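PDB 6UKF: HhaI Restriction Endonuclease from Haemophilus parahaemolyticus, which cleaves double-stranded DNA at the four-base sequence GCGC as a type II restriction endonuclease. Local coordinates for residues K48-Q53 and F129-G134; D135-P140 and F243-D248; Y147-C152 and S235-I240. One frame throughout, in Å; residues are numbered along the deposited sequence. Where two conformers were deposited one is given.

Contact 1 of 3, residues K48-Q53 and F129-G134; sequences KMPHSQ and FITSNG. With EDO (1,2-ethanediol), chain E; nucleotides of chain B; nucleotides of chain C.
Lys48 and Thr131 meet at the junction between the nuclease sheet and the bound DNA. Glu46 and Lys48, with one residue between them, match the (D/E)XK signature of PD-(D/E)XK nucleases, so this is probably the active-site end of that fold. Two bonds join the segments, one between backbones and one from a side chain: Lys48 N is hydrogen-bonded to Ile130 O at 3.0 Å, while the carbonyl O of Lys48 accepts from Thr131 OG1 at 2.6 Å, the hydroxyl tilted somewhat from the carbonyl plane. Followed outward from CB, the lysine chain first sets its CG against the edge of the Phe129 ring, 3.7 Å from CD2. Here it turns, chi2 being -72°, from the protein backbone to the DNA: CD and CE run past OP2 of DA10 of chain B. NZ then grips three oxygens, OP2 of DA10 of chain B at 2.8 Å, OP2 of DC9 of chain B at 2.9 Å and the carbonyl O of Gln53. Two successive phosphates are thus tied to one amine nitrogen, and Met49 N adds a bond to OP1 of DA10 of chain B. Pro50 packs CG on Ser132 O. On the major-groove edge of the DNA, with Arg155 holding its OE1, Gln53 points NE2 almost straight at O6 of DG5 of chain C, 3.1 Å away with 172° at the hydrogen.

Contact 2 of 3, residues D135-P140 and F243-D248; sequences DFIIFP and FILNED
Strand 136-140 runs across helix 243-248 at a steep angle, 75° between their directions, with the axes 7.8 Å apart. The backbones come nearest at Phe139 and Asp248, whose CA atoms are 5.1 Å apart. No direct hydrogen bond joins the segments; one water instead donates to Ile138 O (2.6 Å) and to Leu245 O, stitching the strand to the helix through two carbonyls. At one end of the contact Ile137 and Leu245 cross at about a right angle, and the branch methyl CG2 of the isoleucine rests on CD1 of the leucine at 3.5 Å. Leu245 gets there with its CG swung opposite the backbone N (chi1 -177°). At the other end Asp248 faces the strand and Pro140 lies across its carboxylate, ring CD 3.3 Å from Asp248 CG. Lying against carbon on this side, the buried carboxylate is satisfied by other residues: OD1 is hydrogen-bonded to Tyr147 OH, and OD2 takes a weak bond from His143 ND1. Ile138 meanwhile meets Arg249 and Phe252 further along the helix. The C-terminal helix 242-255 thus covers the edge strand 136-140 of the mixed sheet, consistent with the PD-(D/E)XK core, a mixed sheet flanked by helices.

Contact 3 of 3, residues Y147-C152 and S235-I240; sequences YFNVSC and SLKNNI. With CA (calcium ion), chain R; EDO (1,2-ethanediol), chain F; EDO (1,2-ethanediol), chain G; PO4 (phosphate ion), chain Q.
Phe148 and Leu236 form the tight part of this antiparallel pairing of strands 148-156 and 228-236. They are a non-hydrogen-bonded pair, flanked by Lys237 N to Tyr147 O (2.8 Å, 173° at the hydrogen) and by the two mutual backbone bonds of Asn149 and Ser235. Leu236 lays its CD1 over one face of the Phe148 ring, toward the rim, 4.1 Å from the centroid, in a CH-pi contact. The same ring passes close to the main chain, with CD1 3.4 Å from Leu236 N. Beyond the strand end, Ile240 crosses Tyr147 at about a right angle and puts CG2 3.7 Å from its CE2. The sheet face that carries Asn149 and Ser235 is the solvent side. There the Asn149 amide meets the chain of Lys237, which comes from beyond the strand end, ND2 beside CE at 3.4 Å. A water donates to Asn149 OD1 and Leu236 O, and ethanediol molecules lodge beside the polar side chains. Further along the strand, Ser151 OG binds the calcium ion at 2.8 Å, a site shared with Thr153. Lys237, extended past CG, brings NZ 2.8 Å from O1 of a phosphate ion, probably from the crystallisation liquor, that His146 also holds. With NZ bonded to the Glu145 carbonyl as well, this is an anion-binding spot in the crystal, where the charged ammonium form is probably favoured.

In the fold
From the N terminus, contact 1 comes first: by bringing 48-53 to 129-134 it closes a loop of 75 residues, and it is complete before the others begin. Contact 2 opens at once, on the strand that follows, and shuts only at the C-terminal helix. Contact 3 falls wholly within that second span, joining 147-152 to 235-240. The three converge on each other. Strands 126-132 and 136-140 are sheet neighbours, linking contacts 1 and 2, and a backbone hydrogen bond from Leu236 N to Pro50 O (2.8 Å) links contact 1 to contact 3. Tyr147 of contact 3 packs into contact 2, against Ile137 and Phe139, so the mixed sheet, the antiparallel sheet and helix 242-255 are tied together.

Contact 1 of 3, residues K48-Q53 and F129-G134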
loop_
_atom_site.group_PDB
_atom_site.type_symbol
_atom_site.label_atom_id
_atom_site.label_comp_id
_atom_site.label_asym_id
_atom_site.label_seq_id
_atom_site.Cartn_x
_atom_site.Cartn_y
_atom_site.Cartn_z
ATOM N N LYS A 48 5.744 6.015 6.850
ATOM C CA LYS A 48 5.547 6.513 5.497
ATOM C C LYS A 48 6.800 7.243 5.052
ATOM O O LYS A 48 7.317 8.094 5.781
ATOM C CB LYS A 48 4.359 7.480 5.426
ATOM C CG LYS A 48 3.006 6.806 5.531
ATOM C CD LYS A 48 2.683 6.029 4.266
ATOM C CE LYS A 48 1.607 4.998 4.505
ATOM N NZ LYS A 48 1.434 4.096 3.331
ATOM N N MET A 49 7.274 6.920 3.854
ATOM C CA MET A 49 8.331 7.706 3.252
ATOM C C MET A 49 7.773 9.062 2.830
ATOM O O MET A 49 6.556 9.251 2.758
ATOM C CB MET A 49 8.917 6.972 2.052
ATOM C CG MET A 49 9.543 5.639 2.417
ATOM S SD MET A 49 10.628 4.973 1.142
ATOM C CE MET A 49 12.063 6.027 1.347
ATOM N N PRO A 50 8.649 10.031 2.564
ATOM C CA PRO A 50 8.160 11.366 2.187
ATOM C C PRO A 50 7.201 11.375 1.010
ATOM O O PRO A 50 6.301 12.220 0.976
ATOM C CB PRO A 50 9.453 12.138 1.895
ATOM C CG PRO A 50 10.463 11.492 2.784
ATOM C CD PRO A 50 10.102 10.028 2.822
ATOM N N HIS A 51 7.364 10.476 0.042
ATOM C CA HIS A 51 6.450 10.352 -1.091
ATOM C C HIS A 51 5.883 8.941 -1.064
ATOM O O HIS A 51 6.582 7.978 -1.396
ATOM C CB HIS A 51 7.171 10.630 -2.404
ATOM C CG HIS A 51 7.820 11.976 -2.449
ATOM N ND1 HIS A 51 7.121 13.129 -2.736
ATOM C CD2 HIS A 51 9.098 12.357 -2.222
ATOM C CE1 HIS A 51 7.944 14.161 -2.696
ATOM N NE2 HIS A 51 9.149 13.720 -2.386
ATOM N N SER A 52 4.621 8.822 -0.664
ATOM C CA SER A 52 3.983 7.540 -0.430
ATOM C C SER A 52 2.548 7.588 -0.933
ATOM O O SER A 52 2.023 8.647 -1.287
ATOM C CB SER A 52 3.952 7.205 1.068
ATOM O OG SER A 52 5.253 7.148 1.617
ATOM N N GLN A 53 1.912 6.427 -0.939
ATOM C CA GLN A 53 0.471 6.320 -1.090
ATOM C C GLN A 53 -0.113 5.992 0.280
ATOM O O GLN A 53 0.621 5.734 1.236
ATOM C CB GLN A 53 0.120 5.310 -2.181
ATOM C CG GLN A 53 0.639 5.792 -3.539
ATOM C CD GLN A 53 0.424 4.806 -4.663
ATOM O OE1 GLN A 53 -0.461 4.990 -5.498
ATOM N NE2 GLN A 53 1.246 3.761 -4.703
ATOM N N PHE A 129 1.700 8.186 12.981
ATOM C CA PHE A 129 2.549 7.968 11.824
ATOM C C PHE A 129 3.977 8.346 12.194
ATOM O O PHE A 129 4.207 9.210 13.046
ATOM C CB PHE A 129 2.101 8.840 10.644
ATOM C CG PHE A 129 0.975 8.252 9.831
ATOM C CD1 PHE A 129 -0.269 8.017 10.395
ATOM C CD2 PHE A 129 1.159 7.952 8.490
ATOM C CE1 PHE A 129 -1.298 7.480 9.640
ATOM C CE2 PHE A 129 0.132 7.420 7.733
ATOM C CZ PHE A 129 -1.097 7.184 8.310
ATOM N N ILE A 130 4.934 7.690 11.547
ATOM C CA ILE A 130 6.339 8.061 11.639
ATOM C C ILE A 130 6.877 8.238 10.227
ATOM O O ILE A 130 6.590 7.431 9.334
ATOM C CB ILE A 130 7.172 7.045 12.448
ATOM C CG1 ILE A 130 8.624 7.520 12.569
ATOM C CG2 ILE A 130 7.094 5.652 11.834
ATOM C CD1 ILE A 130 9.427 6.766 13.604
ATOM N N THR A 131 7.624 9.314 10.018
ATOM C CA THR A 131 8.275 9.580 8.748
ATOM C C THR A 131 9.616 10.231 9.059
ATOM O O THR A 131 10.036 10.306 10.218
ATOM C CB THR A 131 7.357 10.408 7.834
ATOM O OG1 THR A 131 7.954 10.531 6.538
ATOM C CG2 THR A 131 7.109 11.797 8.404
ATOM N N SER A 132 10.304 10.693 8.021
ATOM C CA SER A 132 11.594 11.332 8.219
ATOM C C SER A 132 11.874 12.277 7.063
ATOM O O SER A 132 11.623 11.942 5.903
ATOM C CB SER A 132 12.719 10.296 8.321
ATOM O OG SER A 132 13.990 10.919 8.228
ATOM N N ASN A 133 12.392 13.457 7.396
ATOM C CA ASN A 133 12.912 14.404 6.417
ATOM C C ASN A 133 14.410 14.611 6.621
ATOM O O ASN A 133 14.959 15.648 6.248
ATOM C CB ASN A 133 12.171 15.737 6.499
ATOM C CG ASN A 133 12.388 16.445 7.825
ATOM O OD1 ASN A 133 13.079 15.937 8.710
ATOM N ND2 ASN A 133 11.804 17.630 7.966
ATOM N N GLY A 134 15.077 13.614 7.207
ATOM C CA GLY A 134 16.414 13.747 7.744
ATOM C C GLY A 134 16.447 13.609 9.253
ATOM O O GLY A 134 17.432 13.102 9.804
HETATM C C1 EDO E . 10.761 8.056 -2.674
HETATM O O1 EDO E . 10.119 8.926 -3.612
HETATM C C2 EDO E . 9.901 7.916 -1.422
HETATM O O2 EDO E . 9.921 9.140 -0.676
ATOM P P DA B 10 5.343 3.681 1.742
ATOM O OP1 DA B 10 6.385 4.215 2.644
ATOM O OP2 DA B 10 3.916 3.775 2.118
ATOM O "O5'" DA B 10 5.439 4.371 0.300
ATOM C "C5'" DA B 10 6.694 4.761 -0.227
ATOM C "C4'" DA B 10 7.140 3.790 -1.292
ATOM O "O4'" DA B 10 6.147 3.723 -2.353
ATOM C "C3'" DA B 10 8.453 4.148 -1.981
ATOM O "O3'" DA B 10 9.170 2.951 -2.225
ATOM C "C2'" DA B 10 8.001 4.867 -3.247
ATOM C "C1'" DA B 10 6.718 4.131 -3.590
ATOM N N9 DA B 10 5.719 4.923 -4.292
ATOM C C8 DA B 10 5.281 6.177 -3.971
ATOM N N7 DA B 10 4.349 6.633 -4.771
ATOM C C5 DA B 10 4.149 5.600 -5.670
ATOM C C6 DA B 10 3.289 5.458 -6.773
ATOM N N6 DA B 10 2.437 6.408 -7.162
ATOM N N1 DA B 10 3.341 4.298 -7.464
ATOM C C2 DA B 10 4.197 3.349 -7.068
ATOM N N3 DA B 10 5.052 3.368 -6.048
ATOM C C4 DA B 10 4.979 4.535 -5.384
ATOM P P DC B 9 1.463 0.480 3.788
ATOM O OP1 DC B 9 2.151 0.593 5.088
ATOM O OP2 DC B 9 0.366 1.406 3.434
ATOM O "O5'" DC B 9 2.544 0.577 2.624
ATOM C "C5'" DC B 9 3.807 -0.014 2.810
ATOM C "C4'" DC B 9 4.591 -0.032 1.530
ATOM O "O4'" DC B 9 3.920 -0.849 0.529
ATOM C "C3'" DC B 9 4.752 1.312 0.837
ATOM O "O3'" DC B 9 5.700 2.133 1.472
ATOM C "C2'" DC B 9 5.176 0.852 -0.563
ATOM C "C1'" DC B 9 4.278 -0.385 -0.763
ATOM N N1 DC B 9 3.055 -0.065 -1.543
ATOM C C2 DC B 9 3.102 -0.164 -2.929
ATOM O O2 DC B 9 4.149 -0.550 -3.463
ATOM N N3 DC B 9 2.001 0.151 -3.650
ATOM C C4 DC B 9 0.894 0.565 -3.034
ATOM N N4 DC B 9 -0.168 0.863 -3.793
ATOM C C5 DC B 9 0.829 0.690 -1.612
ATOM C C6 DC B 9 1.926 0.375 -0.912
ATOM P P DG C 5 0.898 -1.468 -15.515
ATOM O OP1 DG C 5 1.179 -2.351 -16.669
ATOM O OP2 DG C 5 -0.486 -1.007 -15.279
ATOM O "O5'" DG C 5 1.443 -2.215 -14.228
ATOM C "C5'" DG C 5 2.792 -2.644 -14.176
ATOM C "C4'" DG C 5 3.042 -3.319 -12.856
ATOM O "O4'" DG C 5 3.035 -2.319 -11.797
ATOM C "C3'" DG C 5 1.960 -4.334 -12.475
ATOM O "O3'" DG C 5 2.517 -5.425 -11.785
ATOM C "C2'" DG C 5 1.047 -3.499 -11.578
ATOM C "C1'" DG C 5 2.106 -2.712 -10.811
ATOM N N9 DG C 5 1.615 -1.563 -10.090
ATOM C C8 DG C 5 0.732 -0.603 -10.514
ATOM N N7 DG C 5 0.477 0.297 -9.602
ATOM C C5 DG C 5 1.241 -0.102 -8.507
ATOM C C6 DG C 5 1.379 0.472 -7.217
ATOM O O6 DG C 5 0.833 1.485 -6.761
ATOM N N1 DG C 5 2.251 -0.262 -6.417
ATOM C C2 DG C 5 2.905 -1.403 -6.808
ATOM N N2 DG C 5 3.705 -1.972 -5.898
ATOM N N3 DG C 5 2.786 -1.947 -8.007
ATOM C C4 DG C 5 1.939 -1.247 -8.798
#

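Contact 2 of 3, residues D135-P140 and F243-D248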
loop_
_atom_site.group_PDB
_atom_site.type_symbol
_atom_site.label_atom_id
_atom_site.label_comp_id
_atom_site.label_asym_id
_atom_site.label_seq_id
_atom_site.Cartn_x
_atom_site.Cartn_y
_atom_site.Cartn_z
ATOM N N ASP A 135 15.391 14.059 9.926
ATOM C CA ASP A 135 15.109 13.725 11.311
ATOM C C ASP A 135 13.774 12.995 11.365
ATOM O O ASP A 135 12.907 13.184 10.506
ATOM C CB ASP A 135 15.013 14.978 12.189
ATOM C CG ASP A 135 16.348 15.678 12.364
ATOM O OD1 ASP A 135 17.357 14.988 12.624
ATOM O OD2 ASP A 135 16.389 16.920 12.244
ATOM N N PHE A 136 13.610 12.166 12.389
ATOM C CA PHE A 136 12.372 11.417 12.537
ATOM C C PHE A 136 11.255 12.331 13.015
ATOM O O PHE A 136 11.459 13.211 13.856
ATOM C CB PHE A 136 12.558 10.252 13.504
ATOM C CG PHE A 136 13.337 9.118 12.919
ATOM C CD1 PHE A 136 12.738 8.238 12.035
ATOM C CD2 PHE A 136 14.669 8.937 13.240
ATOM C CE1 PHE A 136 13.450 7.197 11.487
ATOM C CE2 PHE A 136 15.388 7.894 12.695
ATOM C CZ PHE A 136 14.778 7.023 11.821
ATOM N N ILE A 137 10.069 12.109 12.461
ATOM C CA ILE A 137 8.879 12.894 12.754
ATOM C C ILE A 137 7.780 11.910 13.124
ATOM O O ILE A 137 7.452 11.020 12.332
ATOM C CB ILE A 137 8.461 13.738 11.538
ATOM C CG1 ILE A 137 9.563 14.743 11.187
ATOM C CG2 ILE A 137 7.147 14.441 11.811
ATOM C CD1 ILE A 137 9.446 15.321 9.796
ATOM N N ILE A 138 7.225 12.057 14.323
ATOM C CA ILE A 138 6.170 11.184 14.826
ATOM C C ILE A 138 4.979 12.061 15.172
ATOM O O ILE A 138 5.128 13.056 15.889
ATOM C CB ILE A 138 6.633 10.403 16.069
ATOM C CG1 ILE A 138 7.878 9.569 15.751
ATOM C CG2 ILE A 138 5.503 9.518 16.584
ATOM C CD1 ILE A 138 8.547 8.985 16.974
ATOM N N PHE A 139 3.800 11.695 14.680
ATOM C CA PHE A 139 2.647 12.550 14.913
ATOM C C PHE A 139 1.369 11.734 14.990
ATOM O O PHE A 139 1.265 10.674 14.360
ATOM C CB PHE A 139 2.520 13.642 13.838
ATOM C CG PHE A 139 2.275 13.118 12.454
ATOM C CD1 PHE A 139 0.988 12.856 12.016
ATOM C CD2 PHE A 139 3.328 12.909 11.582
ATOM C CE1 PHE A 139 0.758 12.384 10.739
ATOM C CE2 PHE A 139 3.104 12.440 10.303
ATOM C CZ PHE A 139 1.817 12.178 9.880
ATOM N N PRO A 140 0.381 12.209 15.742
ATOM C CA PRO A 140 -0.894 11.497 15.841
ATOM C C PRO A 140 -1.757 11.725 14.612
ATOM O O PRO A 140 -1.705 12.776 13.970
ATOM C CB PRO A 140 -1.540 12.134 17.077
ATOM C CG PRO A 140 -1.019 13.526 17.076
ATOM C CD PRO A 140 0.386 13.441 16.552
ATOM N N PHE A 243 6.066 24.085 16.258
ATOM C CA PHE A 243 5.223 24.076 17.446
ATOM C C PHE A 243 4.324 22.847 17.459
ATOM O O PHE A 243 4.217 22.148 18.475
ATOM C CB PHE A 243 4.398 25.362 17.478
ATOM C CG PHE A 243 3.429 25.427 18.609
ATOM C CD1 PHE A 243 3.852 25.754 19.884
ATOM C CD2 PHE A 243 2.090 25.153 18.401
ATOM C CE1 PHE A 243 2.956 25.807 20.931
ATOM C CE2 PHE A 243 1.188 25.204 19.440
ATOM C CZ PHE A 243 1.621 25.531 20.709
ATOM N N ILE A 244 3.675 22.560 16.329
ATOM C CA ILE A 244 2.872 21.346 16.218
ATOM C C ILE A 244 3.752 20.113 16.377
ATOM O O ILE A 244 3.389 19.153 17.069
ATOM C CB ILE A 244 2.107 21.342 14.881
ATOM C CG1 ILE A 244 1.157 22.543 14.830
ATOM C CG2 ILE A 244 1.374 20.016 14.686
ATOM C CD1 ILE A 244 0.330 22.638 13.577
ATOM N N LEU A 245 4.920 20.120 15.738
ATOM C CA LEU A 245 5.823 18.980 15.823
ATOM C C LEU A 245 6.145 18.647 17.275
ATOM O O LEU A 245 6.094 17.484 17.688
ATOM C CB LEU A 245 7.102 19.304 15.057
ATOM C CG LEU A 245 8.153 18.203 14.955
ATOM C CD1 LEU A 245 7.740 17.188 13.906
ATOM C CD2 LEU A 245 9.505 18.812 14.638
ATOM N N ASN A 246 6.472 19.664 18.070
ATOM C CA ASN A 246 6.877 19.413 19.448
ATOM C C ASN A 246 5.717 18.898 20.292
ATOM O O ASN A 246 5.889 17.956 21.073
ATOM C CB ASN A 246 7.489 20.673 20.060
ATOM C CG ASN A 246 8.914 20.910 19.599
ATOM O OD1 ASN A 246 9.589 19.992 19.130
ATOM N ND2 ASN A 246 9.383 22.142 19.741
ATOM N N GLU A 247 4.532 19.498 20.166
ATOM C CA GLU A 247 3.412 18.999 20.958
ATOM C C GLU A 247 3.020 17.591 20.527
ATOM O O GLU A 247 2.576 16.789 21.358
ATOM C CB GLU A 247 2.227 19.962 20.900
ATOM C CG GLU A 247 1.540 20.058 19.553
ATOM C CD GLU A 247 0.451 21.116 19.530
ATOM O OE1 GLU A 247 0.283 21.836 20.538
ATOM O OE2 GLU A 247 -0.239 21.233 18.495
ATOM N N ASP A 248 3.210 17.264 19.247
ATOM C CA ASP A 248 2.883 15.929 18.762
ATOM C C ASP A 248 3.862 14.885 19.274
ATOM O O ASP A 248 3.463 13.745 19.539
ATOM C CB ASP A 248 2.798 15.931 17.238
ATOM C CG ASP A 248 1.499 16.506 16.754
ATOM O OD1 ASP A 248 1.345 16.743 15.596
ATOM O OD2 ASP A 248 0.591 16.714 17.698
HETATM O O HOH W 1 6.439 15.311 15.974
#

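Contact 3 of 3, residues Y147-C152 and S235-I240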
loop_
_atom_site.group_PDB
_atom_site.type_symbol
_atom_site.label_atom_id
_atom_site.label_comp_id
_atom_site.label_asym_id
_atom_site.label_seq_id
_atom_site.Cartn_x
_atom_site.Cartn_y
_atom_site.Cartn_z
ATOM N N TYR A 147 1.332 17.721 8.304
ATOM C CA TYR A 147 2.557 17.046 7.902
ATOM C C TYR A 147 2.595 16.672 6.433
ATOM O O TYR A 147 3.666 16.723 5.827
ATOM C CB TYR A 147 2.742 15.784 8.750
ATOM C CG TYR A 147 2.949 16.116 10.202
ATOM C CD1 TYR A 147 1.869 16.255 11.061
ATOM C CD2 TYR A 147 4.222 16.332 10.708
ATOM C CE1 TYR A 147 2.053 16.579 12.390
ATOM C CE2 TYR A 147 4.416 16.653 12.035
ATOM C CZ TYR A 147 3.330 16.779 12.870
ATOM O OH TYR A 147 3.527 17.095 14.193
ATOM N N PHE A 148 1.465 16.289 5.844
ATOM C CA PHE A 148 1.440 15.784 4.481
ATOM C C PHE A 148 0.451 16.561 3.631
ATOM O O PHE A 148 -0.664 16.859 4.068
ATOM C CB PHE A 148 1.033 14.303 4.441
ATOM C CG PHE A 148 2.144 13.358 4.791
ATOM C CD1 PHE A 148 3.103 13.022 3.853
ATOM C CD2 PHE A 148 2.226 12.797 6.053
ATOM C CE1 PHE A 148 4.126 12.150 4.167
ATOM C CE2 PHE A 148 3.248 11.923 6.374
ATOM C CZ PHE A 148 4.201 11.600 5.428
ATOM N N ASN A 149 0.879 16.888 2.416
ATOM C CA ASN A 149 -0.041 17.244 1.349
ATOM C C ASN A 149 -0.647 15.965 0.785
ATOM O O ASN A 149 0.010 14.923 0.727
ATOM C CB ASN A 149 0.701 17.976 0.234
ATOM C CG ASN A 149 1.308 19.290 0.699
ATOM O OD1 ASN A 149 2.499 19.543 0.511
ATOM N ND2 ASN A 149 0.490 20.129 1.316
ATOM N N VAL A 150 -1.912 16.045 0.376
ATOM C CA VAL A 150 -2.656 14.875 -0.074
ATOM C C VAL A 150 -3.315 15.168 -1.412
ATOM O O VAL A 150 -3.843 16.263 -1.631
ATOM C CB VAL A 150 -3.722 14.446 0.958
ATOM C CG1 VAL A 150 -4.397 13.147 0.519
ATOM C CG2 VAL A 150 -3.101 14.300 2.335
ATOM N N SER A 151 -3.282 14.183 -2.306
ATOM C CA SER A 151 -4.059 14.202 -3.534
ATOM C C SER A 151 -4.723 12.842 -3.710
ATOM O O SER A 151 -4.398 11.867 -3.025
ATOM C CB SER A 151 -3.199 14.547 -4.757
ATOM O OG SER A 151 -2.266 13.522 -5.033
ATOM N N CYS A 152 -5.664 12.786 -4.645
ATOM C CA CYS A 152 -6.509 11.615 -4.816
ATOM C C CYS A 152 -6.749 11.394 -6.299
ATOM O O CYS A 152 -7.088 12.336 -7.018
ATOM C CB CYS A 152 -7.838 11.832 -4.084
ATOM S SG CYS A 152 -9.033 10.516 -4.269
ATOM N N SER A 235 2.609 13.666 0.179
ATOM C CA SER A 235 3.948 14.220 0.050
ATOM C C SER A 235 4.250 15.031 1.301
ATOM O O SER A 235 3.491 15.942 1.647
ATOM C CB SER A 235 4.052 15.106 -1.192
ATOM O OG SER A 235 5.385 15.535 -1.396
ATOM N N LEU A 236 5.349 14.698 1.968
ATOM C CA LEU A 236 5.715 15.379 3.202
ATOM C C LEU A 236 5.923 16.866 2.940
ATOM O O LEU A 236 6.591 17.255 1.979
ATOM C CB LEU A 236 6.990 14.749 3.764
ATOM C CG LEU A 236 7.423 15.157 5.173
ATOM C CD1 LEU A 236 6.364 14.819 6.207
ATOM C CD2 LEU A 236 8.734 14.471 5.525
ATOM N N LYS A 237 5.339 17.697 3.798
ATOM C CA LYS A 237 5.460 19.139 3.655
ATOM C C LYS A 237 6.879 19.606 3.956
ATOM O O LYS A 237 7.584 19.037 4.793
ATOM C CB LYS A 237 4.495 19.846 4.603
ATOM C CG LYS A 237 3.041 19.699 4.212
ATOM C CD LYS A 237 2.136 20.374 5.219
ATOM C CE LYS A 237 0.735 20.555 4.667
ATOM N NZ LYS A 237 -0.119 21.353 5.585
ATOM N N ASN A 238 7.285 20.670 3.263
ATOM C CA ASN A 238 8.560 21.325 3.503
ATOM C C ASN A 238 8.508 22.359 4.625
ATOM O O ASN A 238 9.563 22.865 5.021
ATOM C CB ASN A 238 9.034 22.041 2.227
ATOM C CG ASN A 238 9.389 21.083 1.101
ATOM O OD1 ASN A 238 8.899 21.219 -0.019
ATOM N ND2 ASN A 238 10.255 20.121 1.390
ATOM N N ASN A 239 7.321 22.689 5.142
ATOM C CA ASN A 239 7.124 23.822 6.048
ATOM C C ASN A 239 6.327 23.413 7.286
ATOM O O ASN A 239 5.357 24.065 7.681
ATOM C CB ASN A 239 6.417 24.970 5.333
ATOM C CG ASN A 239 5.023 24.602 4.900
ATOM O OD1 ASN A 239 4.649 23.429 4.917
ATOM N ND2 ASN A 239 4.250 25.594 4.484
ATOM N N ILE A 240 6.736 22.321 7.926
ATOM C CA ILE A 240 5.995 21.803 9.072
ATOM C C ILE A 240 6.210 22.713 10.274
ATOM O O ILE A 240 7.348 23.063 10.611
ATOM C CB ILE A 240 6.444 20.367 9.379
ATOM C CG1 ILE A 240 6.186 19.457 8.176
ATOM C CG2 ILE A 240 5.738 19.840 10.621
ATOM C CD1 ILE A 240 6.865 18.105 8.281
HETATM CA CA CA R . -2.768 11.677 -7.116
HETATM C C1 EDO F . 0.889 14.206 -3.293
HETATM O O1 EDO F . 0.280 14.036 -4.576
HETATM C C2 EDO F . 0.181 15.322 -2.534
HETATM O O2 EDO F . 0.254 16.546 -3.272
HETATM C C1 EDO G . 5.764 21.976 0.278
HETATM O O1 EDO G . 5.524 22.961 -0.687
HETATM C C2 EDO G . 4.721 21.666 1.260
HETATM O O2 EDO G . 4.155 22.828 1.791
HETATM P P PO4 Q . -0.541 23.652 8.213
HETATM O O1 PO4 Q . 0.518 23.650 7.139
HETATM O O2 PO4 Q . -1.187 25.013 8.277
HETATM O O3 PO4 Q . -1.588 22.612 7.899
HETATM O O4 PO4 Q . 0.088 23.336 9.548
HETATM O O HOH W 2 5.310 18.509 -0.314
#